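Local coordinates for protein seryl-tRNA synthetase, cytoplasmic (Candida albicans, PDB 3QO8) that joins serine to tRNA(Ser) in two steps, first activating the amino acid with ATP to Ser-AMP and then passing it to the acceptor end of the tRNA, at residues R410-C413 with C414-N418; V426-E429 with V430-K433; E30-D33 with E34-E38; G342-N345 with N346-K350. One frame throughout, in Å; residues are numbered along the deposited sequence.

Interaction 1. Residues R410-C413 with C414-N418; sequences RTIC and CILEN. With SSA (5'-O-(N-(L-seryl)-sulfamoyl)adenosine), chain B.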
loop_
_atom_site.group_PDB
_atom_site.type_symbol
_atom_site.label_atom_id
_atom_site.label_comp_id
_atom_site.label_asym_id
_atom_site.label_seq_id
_atom_site.Cartn_x
_atom_site.Cartn_y
_atom_site.Cartn_z
ATOM N N ARG A 410 15.216 -1.846 -5.157
ATOM C CA ARG A 410 16.234 -2.657 -5.843
ATOM C C ARG A 410 17.299 -1.781 -6.504
ATOM O O ARG A 410 18.491 -2.113 -6.508
ATOM C CB ARG A 410 15.628 -3.641 -6.854
ATOM C CG ARG A 410 16.697 -4.578 -7.445
ATOM C CD ARG A 410 16.117 -5.644 -8.382
ATOM N NE ARG A 410 15.281 -6.582 -7.641
ATOM C CZ ARG A 410 14.768 -7.685 -8.168
ATOM N NH1 ARG A 410 15.033 -8.000 -9.437
ATOM N NH2 ARG A 410 14.013 -8.480 -7.419
ATOM N N THR A 411 16.879 -0.641 -7.045
ATOM C CA THR A 411 17.834 0.316 -7.580
ATOM C C THR A 411 18.765 0.838 -6.483
ATOM O O THR A 411 19.941 1.041 -6.717
ATOM C CB THR A 411 17.128 1.486 -8.295
ATOM O OG1 THR A 411 16.470 0.972 -9.456
ATOM C CG2 THR A 411 18.134 2.544 -8.726
ATOM N N ILE A 412 18.235 1.060 -5.284
ATOM C CA ILE A 412 19.084 1.432 -4.161
ATOM C C ILE A 412 20.145 0.364 -3.922
ATOM O O ILE A 412 21.321 0.681 -3.712
ATOM C CB ILE A 412 18.283 1.660 -2.869
ATOM C CG1 ILE A 412 17.513 2.993 -2.953
ATOM C CG2 ILE A 412 19.240 1.643 -1.652
ATOM C CD1 ILE A 412 16.473 3.215 -1.816
ATOM N N CYS A 413 19.748 -0.904 -3.974
ATOM C CA CYS A 413 20.731 -1.982 -3.785
ATOM C C CYS A 413 21.911 -1.868 -4.756
ATOM O O CYS A 413 23.065 -2.053 -4.376
ATOM C CB CYS A 413 20.069 -3.350 -3.935
ATOM S SG CYS A 413 18.829 -3.679 -2.663
ATOM N N CYS A 414 21.626 -1.541 -6.009
ATOM C CA CYS A 414 22.690 -1.410 -7.014
ATOM C C CYS A 414 23.596 -0.209 -6.728
ATOM O O CYS A 414 24.836 -0.278 -6.848
ATOM C CB CYS A 414 22.082 -1.268 -8.408
ATOM S SG CYS A 414 23.316 -1.370 -9.715
ATOM N N ILE A 415 22.970 0.901 -6.355
ATOM C CA ILE A 415 23.702 2.084 -5.941
ATOM C C ILE A 415 24.622 1.778 -4.764
ATOM O O ILE A 415 25.801 2.151 -4.766
ATOM C CB ILE A 415 22.722 3.228 -5.566
ATOM C CG1 ILE A 415 22.056 3.766 -6.846
ATOM C CG2 ILE A 415 23.460 4.337 -4.802
ATOM C CD1 ILE A 415 20.887 4.683 -6.611
ATOM N N LEU A 416 24.079 1.121 -3.748
ATOM C CA LEU A 416 24.872 0.797 -2.562
ATOM C C LEU A 416 26.150 0.050 -2.934
ATOM O O LEU A 416 27.236 0.376 -2.439
ATOM C CB LEU A 416 24.061 -0.035 -1.579
ATOM C CG LEU A 416 22.850 0.685 -0.955
ATOM C CD1 LEU A 416 22.037 -0.261 -0.101
ATOM C CD2 LEU A 416 23.284 1.886 -0.135
ATOM N N GLU A 417 26.047 -0.967 -3.786
ATOM C CA GLU A 417 27.258 -1.741 -4.075
ATOM C C GLU A 417 28.231 -0.934 -4.925
ATOM O O GLU A 417 29.443 -1.049 -4.762
ATOM C CB GLU A 417 26.948 -3.109 -4.701
ATOM C CG GLU A 417 26.146 -4.016 -3.769
ATOM C CD GLU A 417 26.158 -5.479 -4.181
ATOM O OE1 GLU A 417 26.793 -5.825 -5.202
ATOM O OE2 GLU A 417 25.537 -6.288 -3.462
ATOM N N ASN A 418 27.703 -0.082 -5.801
ATOM C CA ASN A 418 28.564 0.675 -6.718
ATOM C C ASN A 418 29.076 2.027 -6.197
ATOM O O ASN A 418 29.955 2.632 -6.801
ATOM C CB ASN A 418 27.869 0.860 -8.072
ATOM C CG ASN A 418 27.924 -0.399 -8.924
ATOM O OD1 ASN A 418 29.001 -0.812 -9.349
ATOM N ND2 ASN A 418 26.758 -1.012 -9.180
HETATM N N10 SSA B . 5.240 -3.579 -15.225
HETATM C CA SSA B . 6.437 -4.352 -15.550
HETATM C CB SSA B . 7.587 -3.410 -15.907
HETATM O OG SSA B . 8.044 -2.705 -14.736
HETATM C C9 SSA B . 6.827 -5.225 -14.392
HETATM O O9 SSA B . 6.249 -5.157 -13.314
HETATM N N8 SSA B . 7.836 -6.064 -14.608
HETATM S S1 SSA B . 8.589 -6.845 -13.429
HETATM O O1S SSA B . 7.785 -7.870 -12.827
HETATM O O2S SSA B . 9.784 -7.413 -13.960
HETATM O "O5'" SSA B . 9.022 -5.842 -12.343
HETATM C "C5'" SSA B . 9.760 -4.679 -12.674
HETATM C "C4'" SSA B . 10.946 -4.541 -11.715
HETATM O "O4'" SSA B . 10.550 -4.443 -10.341
HETATM C "C3'" SSA B . 11.895 -5.719 -11.742
HETATM O "O3'" SSA B . 12.742 -5.640 -12.897
HETATM C "C2'" SSA B . 12.637 -5.522 -10.425
HETATM O "O2'" SSA B . 13.642 -4.499 -10.564
HETATM C "C1'" SSA B . 11.552 -4.985 -9.490
HETATM N N9 SSA B . 10.976 -6.084 -8.688
HETATM C C8 SSA B . 10.210 -7.094 -9.132
HETATM N N7 SSA B . 9.903 -7.893 -8.088
HETATM C C5 SSA B . 10.479 -7.363 -6.993
HETATM C C6 SSA B . 10.501 -7.729 -5.661
HETATM N N6 SSA B . 9.840 -8.842 -5.275
HETATM N N1 SSA B . 11.183 -6.968 -4.774
HETATM C C2 SSA B . 11.833 -5.870 -5.177
HETATM N N3 SSA B . 11.820 -5.485 -6.460
HETATM C C4 SSA B . 11.161 -6.227 -7.379
#
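Ile-412 and Leu-416 lie side by side and point the same way, one turn apart on helix 408-419, the helix of class II synthetase motif 3. CG2 of Ile-412 meets CD1 of Leu-416 at 3.7 Å. Leu-416 sets its CG anti to the carbonyl carbon (chi1 -65°), which swings the branch back over the preceding turn, so that CG comes within 3.2 Å of Ile-412 O. Ile-412 O also takes the N-H of Leu-416 N almost head-on at 2.8 Å, the shortest of four consecutive i to i+4 backbone bonds. The neighbouring pair is less intimate: Thr-411 and Ile-415 meet at a slant, Thr-411 CG2 coming to 4.1 Å from Ile-415 CD1. Ile-412 goes on to pack against Leu-187 and Leu-191 of helix 183-200, while Leu-416 leans on Val-157 and Leu-158 of helix 154-160.

Arg-410 leaves the helix for the active site. Its chain is extended until it bends at chi3 (-67°), and the guanidinium then lays one face over C2' of the bound seryl-sulfamoyl adenosine, toward the rim of the group. Arg-410 NH2 lies 3.6 Å from C4 of the adenine. Hydrogen bonds from NE to Phe-293 O and from NH1 to Glu-366 O, with a cation-pi contact to the Phe-293 ring, fix the rotation of the group, as fits the motif 3 arginine of this family. At the other end, Cys-414 O accepts two donors from Asn-418, whose backbone N and ND2, each 3.1 Å away, approach from opposite faces of the carbonyl plane.

Interaction 2. Residues V426-E429 with V430-K433; sequences VIPE and VLRK. With SSA (5'-O-(N-(L-seryl)-sulfamoyl)adenosine), chain D.
Ile-427 O is held by two nitrogens of Arg-432, NE and NH2, each 2.8 Å from that oxygen. The grip is side-on: the oxygen lies at the edge of the guanidinium, close to its plane, and both N-H bonds are bent because they share one acceptor. NH2 comes in nearly opposite the carbonyl carbon, whereas NE stands above the carbonyl plane. An extended chain from CG to NE carries the group back over the turn, passing Ile-427 CG2, which lies 3.6 Å from Arg-432 CG. One face of the guanidinium then rests over Glu-429 CA.

The Glu-429 side chain crosses that of Arg-432 at about a right angle, and the two charges do not pair; Glu-429 OE2 stays 5.3 Å from Arg-432 NH1. Beneath them the backbone winds in successive i to i+3 turns, Leu-431 N bonding Pro-428 O at 3.0 Å and Arg-432 N bonding Glu-429 O at 3.2 Å. A water donates to Glu-429 O and accepts from Lys-433 N, carrying the coil one residue further. On the apolar side, Leu-431 CD1 meets the Pro-428 ring, and both residues pack on Ile-415 of helix 408-419.

The turn forms one wall of a second pocket for the seryl-sulfamoyl adenosine, distinct from the active site. There Glu-429 N donates to adenine N3 at 3.2 Å; Ala-145 O and Glu-134 N also bond the ligand. Within this turn the purine's hydrogen bond therefore comes from a main-chain N-H, while the charged arginine spends NE and NH2 on a neutral carbonyl.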
loop_
_atom_site.group_PDB
_atom_site.type_symbol
_atom_site.label_atom_id
_atom_site.label_comp_id
_atom_site.label_asym_id
_atom_site.label_seq_id
_atom_site.Cartn_x
_atom_site.Cartn_y
_atom_site.Cartn_z
ATOM N N VAL A 426 29.145 7.248 -1.251
ATOM C CA VAL A 426 29.054 8.446 -2.080
ATOM C C VAL A 426 27.609 8.562 -2.624
ATOM O O VAL A 426 27.028 7.583 -3.063
ATOM C CB VAL A 426 30.078 8.386 -3.242
ATOM C CG1 VAL A 426 29.797 9.475 -4.277
ATOM C CG2 VAL A 426 31.504 8.501 -2.707
ATOM N N ILE A 427 27.020 9.751 -2.569
ATOM C CA ILE A 427 25.670 9.942 -3.098
ATOM C C ILE A 427 25.747 10.241 -4.598
ATOM O O ILE A 427 26.452 11.166 -5.011
ATOM C CB ILE A 427 24.942 11.108 -2.377
ATOM C CG1 ILE A 427 24.846 10.847 -0.863
ATOM C CG2 ILE A 427 23.567 11.361 -2.992
ATOM C CD1 ILE A 427 24.024 9.643 -0.456
ATOM N N PRO A 428 25.035 9.462 -5.426
ATOM C CA PRO A 428 25.082 9.746 -6.867
ATOM C C PRO A 428 24.754 11.221 -7.148
ATOM O O PRO A 428 23.792 11.751 -6.606
ATOM C CB PRO A 428 24.001 8.829 -7.437
ATOM C CG PRO A 428 24.007 7.633 -6.482
ATOM C CD PRO A 428 24.289 8.224 -5.118
ATOM N N GLU A 429 25.543 11.875 -7.989
ATOM C CA GLU A 429 25.373 13.313 -8.200
ATOM C C GLU A 429 23.942 13.743 -8.545
ATOM O O GLU A 429 23.445 14.695 -7.965
ATOM C CB GLU A 429 26.370 13.852 -9.229
ATOM C CG GLU A 429 26.615 15.354 -9.126
ATOM C CD GLU A 429 25.488 16.185 -9.718
ATOM O OE1 GLU A 429 24.753 15.667 -10.590
ATOM O OE2 GLU A 429 25.338 17.360 -9.309
ATOM N N VAL A 430 23.280 13.052 -9.472
ATOM C CA VAL A 430 21.931 13.448 -9.887
ATOM C C VAL A 430 20.889 13.361 -8.777
ATOM O O VAL A 430 19.841 13.978 -8.893
ATOM C CB VAL A 430 21.401 12.624 -11.087
ATOM C CG1 VAL A 430 22.347 12.733 -12.269
ATOM C CG2 VAL A 430 21.188 11.166 -10.687
ATOM N N LEU A 431 21.162 12.605 -7.712
ATOM C CA LEU A 431 20.174 12.448 -6.637
ATOM C C LEU A 431 20.339 13.499 -5.545
ATOM O O LEU A 431 19.431 13.721 -4.749
ATOM C CB LEU A 431 20.263 11.046 -6.006
ATOM C CG LEU A 431 19.916 9.863 -6.910
ATOM C CD1 LEU A 431 20.039 8.548 -6.154
ATOM C CD2 LEU A 431 18.500 10.020 -7.493
ATOM N N ARG A 432 21.507 14.136 -5.504
ATOM C CA ARG A 432 21.846 15.039 -4.402
ATOM C C ARG A 432 20.823 16.135 -4.148
ATOM O O ARG A 432 20.519 16.452 -2.999
ATOM C CB ARG A 432 23.242 15.644 -4.612
ATOM C CG ARG A 432 24.342 14.616 -4.387
ATOM C CD ARG A 432 25.726 15.089 -4.855
ATOM N NE ARG A 432 26.639 13.948 -4.920
ATOM C CZ ARG A 432 27.922 14.028 -5.255
ATOM N NH1 ARG A 432 28.451 15.205 -5.567
ATOM N NH2 ARG A 432 28.672 12.927 -5.283
ATOM N N LYS A 433 20.279 16.699 -5.220
ATOM C CA LYS A 433 19.369 17.824 -5.076
ATOM C C LYS A 433 18.041 17.381 -4.466
ATOM O O LYS A 433 17.265 18.218 -4.017
ATOM C CB LYS A 433 19.140 18.532 -6.416
ATOM C CG LYS A 433 18.261 17.756 -7.391
ATOM C CD LYS A 433 18.053 18.513 -8.693
ATOM C CE LYS A 433 16.579 18.820 -8.932
ATOM N NZ LYS A 433 15.993 19.755 -7.918
HETATM N N10 SSA D . 30.317 11.883 -18.248
HETATM C CA SSA D . 30.421 12.375 -16.888
HETATM C CB SSA D . 29.226 13.279 -16.598
HETATM O OG SSA D . 29.258 13.720 -15.235
HETATM C C9 SSA D . 30.439 11.214 -15.931
HETATM O O9 SSA D . 30.571 11.399 -14.732
HETATM N N8 SSA D . 30.296 10.001 -16.463
HETATM S S1 SSA D . 30.122 8.700 -15.537
HETATM O O1S SSA D . 29.681 7.604 -16.354
HETATM O O2S SSA D . 31.376 8.381 -14.906
HETATM O "O5'" SSA D . 29.081 9.003 -14.444
HETATM C "C5'" SSA D . 27.681 8.912 -14.698
HETATM C "C4'" SSA D . 26.950 9.661 -13.588
HETATM O "O4'" SSA D . 26.984 8.926 -12.362
HETATM C "C3'" SSA D . 27.606 11.000 -13.292
HETATM O "O3'" SSA D . 26.933 12.062 -13.974
HETATM C "C2'" SSA D . 27.478 11.172 -11.796
HETATM O "O2'" SSA D . 26.309 11.927 -11.490
HETATM C "C1'" SSA D . 27.306 9.767 -11.251
HETATM N N9 SSA D . 28.597 9.378 -10.638
HETATM C C8 SSA D . 29.521 8.543 -11.148
HETATM N N7 SSA D . 30.559 8.472 -10.280
HETATM C C5 SSA D . 30.277 9.272 -9.227
HETATM C C6 SSA D . 30.946 9.593 -8.053
HETATM N N6 SSA D . 32.163 9.060 -7.769
HETATM N N1 SSA D . 30.365 10.456 -7.189
HETATM C C2 SSA D . 29.163 10.992 -7.444
HETATM N N3 SSA D . 28.496 10.696 -8.567
HETATM C C4 SSA D . 29.038 9.843 -9.469
HETATM O O HOH W 1 21.743 16.791 -7.728
#

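Interaction 3. Residues E30-D33 with E34-E38; sequences ELVD and EIIAE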
loop_
_atom_site.group_PDB
_atom_site.type_symbol
_atom_site.label_atom_id
_atom_site.label_comp_id
_atom_site.label_asym_id
_atom_site.label_seq_id
_atom_site.Cartn_x
_atom_site.Cartn_y
_atom_site.Cartn_z
ATOM N N GLU A 30 -1.909 -27.709 -28.715
ATOM C CA GLU A 30 -3.220 -28.324 -28.883
ATOM C C GLU A 30 -4.328 -27.285 -28.775
ATOM O O GLU A 30 -5.320 -27.343 -29.508
ATOM C CB GLU A 30 -3.429 -29.423 -27.841
ATOM C CG GLU A 30 -2.450 -30.581 -27.957
ATOM C CD GLU A 30 -2.620 -31.602 -26.848
ATOM O OE1 GLU A 30 -2.816 -31.194 -25.683
ATOM O OE2 GLU A 30 -2.564 -32.814 -27.141
ATOM N N LEU A 31 -4.150 -26.337 -27.857
ATOM C CA LEU A 31 -5.117 -25.263 -27.643
ATOM C C LEU A 31 -5.647 -24.695 -28.951
ATOM O O LEU A 31 -6.836 -24.394 -29.063
ATOM C CB LEU A 31 -4.491 -24.124 -26.832
ATOM C CG LEU A 31 -4.854 -23.987 -25.356
ATOM C CD1 LEU A 31 -4.509 -25.258 -24.609
ATOM C CD2 LEU A 31 -4.134 -22.795 -24.749
ATOM N N VAL A 32 -4.766 -24.537 -29.934
ATOM C CA VAL A 32 -5.151 -23.878 -31.180
ATOM C C VAL A 32 -6.205 -24.661 -31.969
ATOM O O VAL A 32 -7.241 -24.109 -32.356
ATOM C CB VAL A 32 -3.931 -23.550 -32.045
ATOM C CG1 VAL A 32 -4.365 -22.896 -33.345
ATOM C CG2 VAL A 32 -2.994 -22.639 -31.269
ATOM N N ASP A 33 -5.952 -25.946 -32.189
ATOM C CA ASP A 33 -6.927 -26.799 -32.858
ATOM C C ASP A 33 -8.258 -26.843 -32.102
ATOM O O ASP A 33 -9.326 -26.796 -32.715
ATOM C CB ASP A 33 -6.376 -28.210 -33.039
ATOM C CG ASP A 33 -5.330 -28.291 -34.139
ATOM O OD1 ASP A 33 -5.546 -27.691 -35.218
ATOM O OD2 ASP A 33 -4.291 -28.954 -33.922
ATOM N N GLU A 34 -8.192 -26.920 -30.777
ATOM C CA GLU A 34 -9.400 -26.948 -29.950
ATOM C C GLU A 34 -10.213 -25.682 -30.118
ATOM O O GLU A 34 -11.445 -25.717 -30.202
ATOM C CB GLU A 34 -9.038 -27.133 -28.477
ATOM C CG GLU A 34 -8.223 -28.393 -28.225
ATOM C CD GLU A 34 -7.860 -28.580 -26.769
ATOM O OE1 GLU A 34 -8.219 -27.711 -25.947
ATOM O OE2 GLU A 34 -7.214 -29.601 -26.448
ATOM N N ILE A 35 -9.517 -24.555 -30.144
ATOM C CA ILE A 35 -10.173 -23.270 -30.299
ATOM C C ILE A 35 -10.903 -23.228 -31.639
ATOM O O ILE A 35 -12.057 -22.811 -31.717
ATOM C CB ILE A 35 -9.158 -22.126 -30.158
ATOM C CG1 ILE A 35 -8.825 -21.930 -28.679
ATOM C CG2 ILE A 35 -9.693 -20.838 -30.769
ATOM C CD1 ILE A 35 -7.541 -21.206 -28.430
ATOM N N ILE A 36 -10.248 -23.721 -32.688
ATOM C CA ILE A 36 -10.862 -23.751 -34.009
ATOM C C ILE A 36 -12.102 -24.645 -34.041
ATOM O O ILE A 36 -13.120 -24.283 -34.634
ATOM C CB ILE A 36 -9.856 -24.201 -35.088
ATOM C CG1 ILE A 36 -8.690 -23.210 -35.166
ATOM C CG2 ILE A 36 -10.547 -24.339 -36.435
ATOM C CD1 ILE A 36 -7.533 -23.677 -36.091
ATOM N N ALA A 37 -12.027 -25.806 -33.396
ATOM C CA ALA A 37 -13.158 -26.727 -33.387
ATOM C C ALA A 37 -14.358 -26.088 -32.692
ATOM O O ALA A 37 -15.462 -26.020 -33.249
ATOM C CB ALA A 37 -12.778 -28.041 -32.712
ATOM N N GLU A 38 -14.137 -25.601 -31.476
ATOM C CA GLU A 38 -15.213 -24.987 -30.711
ATOM C C GLU A 38 -15.819 -23.797 -31.450
ATOM O O GLU A 38 -17.023 -23.568 -31.389
ATOM C CB GLU A 38 -14.724 -24.601 -29.316
ATOM C CG GLU A 38 -14.090 -25.777 -28.584
ATOM C CD GLU A 38 -14.098 -25.621 -27.076
ATOM O OE1 GLU A 38 -14.501 -24.544 -26.583
ATOM O OE2 GLU A 38 -13.707 -26.585 -26.383
#
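Four consecutive i to i+4 bonds wind the chain from Glu-30 to Ala-37, running from Glu-34 N to Glu-30 O at 3.2 Å through to Ala-37 N to Asp-33 O at 3.0 Å. The side chains of the second turn fold back over the carbonyls of the first. Ile-35 is a clear case: with CG1 anti to its carbonyl carbon (chi1 -77°), CG1 and CD1 both lie against Leu-31 O, CG1 at 3.2 Å. Ile-36 repeats the pattern one residue on, its CG1 3.3 Å from Val-32 O, and its CD1 just meets Val-32 CG1 at 4.3 Å. Contact between side-chain tips is therefore slight, and most of the touching is of methyl and methylene groups on the backbone.

This is the start of helix 30-65, which runs against helix 74-107 to make the long helical arm of the N-terminal domain, the part of the enzyme involved in tRNA binding. The buried residues Val-32 and Ile-35 both turn to Phe-7, and Val-32 also packs on Pro-15 and Ile-18 of helix 15-25. Glu-34 reaches the partner helix of the arm, its OE1 in a salt bridge with Lys-104 NZ.

On the way there the extended chain of Glu-34 passes CG 3.3 Å from Glu-30 O. The two glutamates run close, Glu-34 OE2 lying 4.0 Å from Glu-30 CB. Glu-30 OE1 and Glu-34 OE2 are 4.7 Å apart, which would be mildly unfavourable if both are ionised; the Lys-104 salt bridge of Glu-34 probably offsets it.

Interaction 4. Residues G342-N345 with N346-K350; sequences GELN and NAAAK. With MG (magnesium ion), chain E.
Asn-345 offers both of its oxygens to a single N-H, that of Ala-348 N: the backbone O at 3.2 Å and the side-chain OD1 at 3.0 Å. The side-chain bond is aimed almost along the C=O axis, while the backbone oxygen is approached from above its carbonyl plane. OD1 also takes a weak bond from Ala-347 N at 3.0 Å. What puts it there is chi1 of 74°, the crowded position between backbone N and carbonyl carbon, which tucks the amide over the turn.

Just before, Leu-344 faces two ways. Its side chain reaches across the turn, CD1 lying 3.9 Å from Ala-348 O, and its carbonyl oxygen binds a magnesium ion at 2.3 Å. Four waters are the other ligands seen on the metal, and one of them donates to Asn-346 OD1 at 2.8 Å, linking the ion to the second half of the loop through a second-shell amide. Arg-25 of the N-terminal domain bonds Asn-345 O from outside.

The chain then enters strand 350-358 by a classic beta bulge, Ala-349 and Lys-350 both opposite Asn-372. OD1 accepting from the third residue on, and weakly from the second, over a type I beta turn closed by the same asparagine's O, fits an Asx motif.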
loop_
_atom_site.group_PDB
_atom_site.type_symbol
_atom_site.label_atom_id
_atom_site.label_comp_id
_atom_site.label_asym_id
_atom_site.label_seq_id
_atom_site.Cartn_x
_atom_site.Cartn_y
_atom_site.Cartn_z
ATOM N N GLY A 342 10.690 -18.636 -24.116
ATOM C CA GLY A 342 10.146 -19.469 -23.058
ATOM C C GLY A 342 9.970 -18.768 -21.727
ATOM O O GLY A 342 9.379 -19.328 -20.807
ATOM N N GLU A 343 10.472 -17.539 -21.637
ATOM C CA GLU A 343 10.401 -16.738 -20.421
ATOM C C GLU A 343 9.516 -15.494 -20.561
ATOM O O GLU A 343 9.525 -14.621 -19.695
ATOM C CB GLU A 343 11.811 -16.306 -20.015
ATOM C CG GLU A 343 12.698 -17.458 -19.604
ATOM C CD GLU A 343 12.367 -17.953 -18.215
ATOM O OE1 GLU A 343 12.417 -17.132 -17.275
ATOM O OE2 GLU A 343 12.048 -19.150 -18.064
ATOM N N LEU A 344 8.770 -15.398 -21.656
ATOM C CA LEU A 344 7.840 -14.280 -21.834
ATOM C C LEU A 344 6.509 -14.587 -21.162
ATOM O O LEU A 344 5.990 -15.691 -21.298
ATOM C CB LEU A 344 7.587 -14.012 -23.325
ATOM C CG LEU A 344 8.790 -13.624 -24.181
ATOM C CD1 LEU A 344 8.367 -13.415 -25.631
ATOM C CD2 LEU A 344 9.456 -12.380 -23.611
ATOM N N ASN A 345 5.949 -13.616 -20.449
ATOM C CA ASN A 345 4.575 -13.758 -19.962
ATOM C C ASN A 345 3.602 -13.671 -21.139
ATOM O O ASN A 345 4.001 -13.251 -22.226
ATOM C CB ASN A 345 4.252 -12.729 -18.856
ATOM C CG ASN A 345 4.059 -11.308 -19.387
ATOM O OD1 ASN A 345 3.722 -11.101 -20.545
ATOM N ND2 ASN A 345 4.248 -10.323 -18.515
ATOM N N ASN A 346 2.340 -14.057 -20.925
ATOM C CA ASN A 346 1.359 -14.136 -22.004
ATOM C C ASN A 346 1.208 -12.850 -22.812
ATOM O O ASN A 346 0.999 -12.894 -24.018
ATOM C CB ASN A 346 -0.031 -14.515 -21.466
ATOM C CG ASN A 346 -0.092 -15.923 -20.920
ATOM O OD1 ASN A 346 0.829 -16.714 -21.095
ATOM N ND2 ASN A 346 -1.191 -16.242 -20.245
ATOM N N ALA A 347 1.280 -11.701 -22.149
ATOM C CA ALA A 347 0.980 -10.449 -22.835
ATOM C C ALA A 347 2.107 -9.985 -23.758
ATOM O O ALA A 347 1.858 -9.305 -24.748
ATOM C CB ALA A 347 0.592 -9.338 -21.819
ATOM N N ALA A 348 3.346 -10.363 -23.442
ATOM C CA ALA A 348 4.503 -9.814 -24.139
ATOM C C ALA A 348 4.768 -10.505 -25.471
ATOM O O ALA A 348 4.884 -11.728 -25.524
ATOM C CB ALA A 348 5.746 -9.901 -23.248
ATOM N N ALA A 349 4.860 -9.715 -26.543
ATOM C CA ALA A 349 5.318 -10.224 -27.830
ATOM C C ALA A 349 6.847 -10.162 -27.893
ATOM O O ALA A 349 7.466 -10.923 -28.626
ATOM C CB ALA A 349 4.707 -9.432 -28.986
ATOM N N LYS A 350 7.437 -9.260 -27.113
ATOM C CA LYS A 350 8.892 -9.097 -27.056
ATOM C C LYS A 350 9.246 -8.433 -25.740
ATOM O O LYS A 350 8.534 -7.522 -25.302
ATOM C CB LYS A 350 9.366 -8.210 -28.209
ATOM C CG LYS A 350 10.884 -8.031 -28.300
ATOM C CD LYS A 350 11.256 -7.123 -29.460
ATOM C CE LYS A 350 12.771 -6.968 -29.593
ATOM N NZ LYS A 350 13.479 -8.234 -29.977
HETATM MG MG MG E . 5.279 -17.839 -20.707
HETATM O O HOH W 2 3.178 -17.778 -22.142
HETATM O O HOH W 3 4.044 -17.333 -18.523
HETATM O O HOH W 4 6.633 -18.260 -22.768
HETATM O O HOH W 5 4.642 -20.090 -20.051
#

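Overall arrangement
From the N terminus, interaction 3 comes first, at the foot of the helical arm, then interaction 4 in the loop between strands 334-338 and 350-358 of the catalytic sheet, and then interactions 1 and 2. All four are local, each closing a turn or two of continuous chain; they follow in series, and none nests in or crosses another. Interactions 3 and 4 belong to different domains, yet their nearest atoms are about 8 Å apart. Interactions 1 and 2 touch directly, through Ile-415 with Pro-428 and Leu-431, so helix 408-419 joins the active site to the loop lining the second ligand pocket. Interaction 2 lies farthest from interaction 3, centres about 56 Å apart.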